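Local coordinates for protein putative polysaccharide binding proteins (DUF1812) (Bacteroides thetaiotaomicron VPI-5482, PDB 3GF8) that is probably an outer-membrane lipoprotein of the FimB/Mfa2 family that serves as a component or assembly factor of fimbriae, at residues A[171-177]-A[221-227]. Sequence-based numbering, arbitrary orientation.
Sequences DYEIIES and RKTRLVL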
loop_
_atom_site.group_PDB
_atom_site.type_symbol
_atom_site.label_atom_id
_atom_site.label_comp_id
_atom_site.label_asym_id
_atom_site.label_seq_id
_atom_site.Cartn_x
_atom_site.Cartn_y
_atom_site.Cartn_z
ATOM N N ASP A 171 -20.560 -3.493 11.235
ATOM C CA ASP A 171 -19.673 -3.743 10.116
ATOM C C ASP A 171 -18.722 -2.559 9.849
ATOM O O ASP A 171 -19.050 -1.391 10.144
ATOM C CB ASP A 171 -20.476 -3.970 8.855
ATOM C CG ASP A 171 -21.304 -5.226 8.911
ATOM O OD1 ASP A 171 -20.933 -6.179 9.670
ATOM O OD2 ASP A 171 -22.336 -5.228 8.190
ATOM N N TYR A 172 -17.586 -2.885 9.234
ATOM C CA TYR A 172 -16.456 -1.982 9.067
ATOM C C TYR A 172 -16.005 -2.007 7.641
ATOM O O TYR A 172 -15.774 -3.096 7.086
ATOM C CB TYR A 172 -15.301 -2.449 9.917
ATOM C CG TYR A 172 -15.675 -2.663 11.343
ATOM C CD1 TYR A 172 -16.283 -3.854 11.754
ATOM C CD2 TYR A 172 -15.471 -1.660 12.282
ATOM C CE1 TYR A 172 -16.655 -4.040 13.089
ATOM C CE2 TYR A 172 -15.778 -1.851 13.588
ATOM C CZ TYR A 172 -16.412 -3.042 13.985
ATOM O OH TYR A 172 -16.755 -3.209 15.305
ATOM N N GLU A 173 -15.859 -0.808 7.073
ATOM C CA GLU A 173 -15.382 -0.631 5.732
ATOM C C GLU A 173 -14.384 0.517 5.583
ATOM O O GLU A 173 -14.534 1.578 6.201
ATOM C CB GLU A 173 -16.551 -0.276 4.800
ATOM C CG GLU A 173 -17.748 -1.184 4.824
ATOM C CD GLU A 173 -18.851 -0.589 3.967
ATOM O OE1 GLU A 173 -18.802 -0.736 2.716
ATOM O OE2 GLU A 173 -19.739 0.066 4.551
ATOM N N ILE A 174 -13.399 0.296 4.722
ATOM C CA ILE A 174 -12.572 1.348 4.163
ATOM C C ILE A 174 -13.037 1.398 2.700
ATOM O O ILE A 174 -13.090 0.348 2.042
ATOM C CB ILE A 174 -11.067 1.017 4.294
ATOM C CG1 ILE A 174 -10.664 1.041 5.788
ATOM C CG2 ILE A 174 -10.232 1.989 3.479
ATOM C CD1 ILE A 174 -9.198 0.796 6.091
ATOM N N ILE A 175 -13.421 2.585 2.223
ATOM C CA ILE A 175 -14.039 2.758 0.899
ATOM C C ILE A 175 -13.158 3.645 0.029
ATOM O O ILE A 175 -12.853 4.746 0.384
ATOM C CB ILE A 175 -15.477 3.336 1.003
ATOM C CG1 ILE A 175 -16.344 2.369 1.819
ATOM C CG2 ILE A 175 -16.076 3.603 -0.422
ATOM C CD1 ILE A 175 -17.680 2.923 2.349
ATOM N N GLU A 176 -12.694 3.117 -1.084
ATOM C CA GLU A 176 -11.862 3.870 -1.989
ATOM C C GLU A 176 -11.791 3.134 -3.319
ATOM O O GLU A 176 -11.989 1.924 -3.373
ATOM C CB GLU A 176 -10.471 4.039 -1.399
ATOM C CG GLU A 176 -9.598 5.034 -2.140
ATOM C CD GLU A 176 -10.286 6.362 -2.340
ATOM O OE1 GLU A 176 -10.353 7.156 -1.385
ATOM O OE2 GLU A 176 -10.782 6.581 -3.461
ATOM N N SER A 177 -11.521 3.880 -4.386
ATOM C CA SER A 177 -11.345 3.326 -5.717
ATOM C C SER A 177 -9.849 3.366 -6.072
ATOM O O SER A 177 -9.423 3.911 -7.093
ATOM C CB SER A 177 -12.194 4.114 -6.717
ATOM O OG SER A 177 -11.799 5.459 -6.722
ATOM N N ARG A 221 -6.833 12.070 -1.778
ATOM C CA ARG A 221 -8.091 11.306 -1.719
ATOM C C ARG A 221 -8.846 11.513 -0.420
ATOM O O ARG A 221 -8.298 12.067 0.533
ATOM C CB ARG A 221 -7.821 9.816 -1.943
ATOM C CG ARG A 221 -7.432 9.511 -3.385
ATOM C CD ARG A 221 -8.591 9.106 -4.178
ATOM N NE ARG A 221 -8.274 8.983 -5.606
ATOM C CZ ARG A 221 -8.799 8.077 -6.432
ATOM N NH1 ARG A 221 -9.620 7.125 -6.000
ATOM N NH2 ARG A 221 -8.461 8.081 -7.708
ATOM N N LYS A 222 -10.108 11.077 -0.378
ATOM C CA LYS A 222 -10.933 11.226 0.816
ATOM C C LYS A 222 -11.409 9.880 1.321
ATOM O O LYS A 222 -12.562 9.738 1.758
ATOM C CB LYS A 222 -12.127 12.132 0.550
ATOM C CG LYS A 222 -11.776 13.602 0.244
ATOM C CD LYS A 222 -13.005 14.304 -0.300
ATOM C CE LYS A 222 -12.942 15.827 -0.150
ATOM N NZ LYS A 222 -12.094 16.438 -1.214
ATOM N N THR A 223 -10.485 8.918 1.313
ATOM C CA THR A 223 -10.730 7.540 1.725
ATOM C C THR A 223 -11.468 7.480 3.037
ATOM O O THR A 223 -11.070 8.083 4.025
ATOM C CB THR A 223 -9.397 6.798 1.849
ATOM O OG1 THR A 223 -8.714 6.900 0.593
ATOM C CG2 THR A 223 -9.617 5.326 2.239
ATOM N N ARG A 224 -12.556 6.743 3.039
ATOM C CA ARG A 224 -13.482 6.747 4.157
ATOM C C ARG A 224 -13.366 5.541 5.047
ATOM O O ARG A 224 -13.224 4.442 4.530
ATOM C CB ARG A 224 -14.922 6.744 3.620
ATOM C CG ARG A 224 -15.329 8.055 2.954
ATOM C CD ARG A 224 -16.826 8.220 3.005
ATOM N NE ARG A 224 -17.464 7.405 1.997
ATOM C CZ ARG A 224 -18.679 6.868 2.075
ATOM N NH1 ARG A 224 -19.438 6.999 3.150
ATOM N NH2 ARG A 224 -19.127 6.155 1.045
ATOM N N LEU A 225 -13.511 5.740 6.370
ATOM C CA LEU A 225 -13.759 4.637 7.296
ATOM C C LEU A 225 -15.219 4.770 7.695
ATOM O O LEU A 225 -15.635 5.814 8.207
ATOM C CB LEU A 225 -12.850 4.695 8.527
ATOM C CG LEU A 225 -13.180 3.734 9.685
ATOM C CD1 LEU A 225 -12.985 2.252 9.255
ATOM C CD2 LEU A 225 -12.351 4.038 10.947
ATOM N N VAL A 226 -15.995 3.723 7.445
ATOM C CA VAL A 226 -17.439 3.712 7.684
ATOM C C VAL A 226 -17.829 2.494 8.519
ATOM O O VAL A 226 -17.516 1.352 8.174
ATOM C CB VAL A 226 -18.242 3.644 6.366
ATOM C CG1 VAL A 226 -19.775 3.721 6.653
ATOM C CG2 VAL A 226 -17.795 4.736 5.389
ATOM N N LEU A 227 -18.507 2.762 9.628
ATOM C CA LEU A 227 -19.091 1.751 10.483
ATOM C C LEU A 227 -20.612 1.760 10.330
ATOM O O LEU A 227 -21.241 2.818 10.331
ATOM C CB LEU A 227 -18.711 2.003 11.946
ATOM C CG LEU A 227 -17.375 1.454 12.417
ATOM C CD1 LEU A 227 -16.158 1.976 11.612
ATOM C CD2 LEU A 227 -17.228 1.771 13.878
HETATM O O HOH W 1 -19.743 -0.004 7.293
HETATM O O HOH W 2 -11.788 9.279 -1.936
HETATM O O HOH W 3 -9.666 5.793 -9.079
#
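Glu176 OE2 is gripped by two donors on opposite faces of its carboxylate plane: Arg221 NH1 at 2.8 Å, in a salt bridge, and the backbone N of Ser177. The same NH1 also reaches Ser177 OG at 2.8 Å, and the guanidinium and carboxylate planes stand 68° apart. At the other carboxylate oxygen, Thr223 OG1 donates to Glu176 OE1 over 2.6 Å on its anti side, while a water links OE1 to Lys222 N. Glu176 has CG anti to its own nitrogen (chi1 -169°) and bends at chi2, which carries the buried carboxylate across to Arg221 and Thr223. With alanine in place of Glu176, the Arg221 charge would probably lose its mate and the Thr223 hydroxyl its acceptor. Beyond this end, Glu173 N bonds to Val226 O and Val226 N to Glu173 O, both at 2.9 Å, and Ile175 N bonds Arg224 O. On the face bearing Ile175, its CD1 packs on Val226 CG2 at 3.5 Å and lies over one face of the Arg224 guanidinium, whose NH1 pairs with Asp238. Tyr172, Ile174, Leu225 and Leu227 line the buried face, against strands 139-158 and 209-214. The arrangement is an antiparallel strand pair, consistent with the transthyretin-like beta-sandwich of the fimbrillin superfamily.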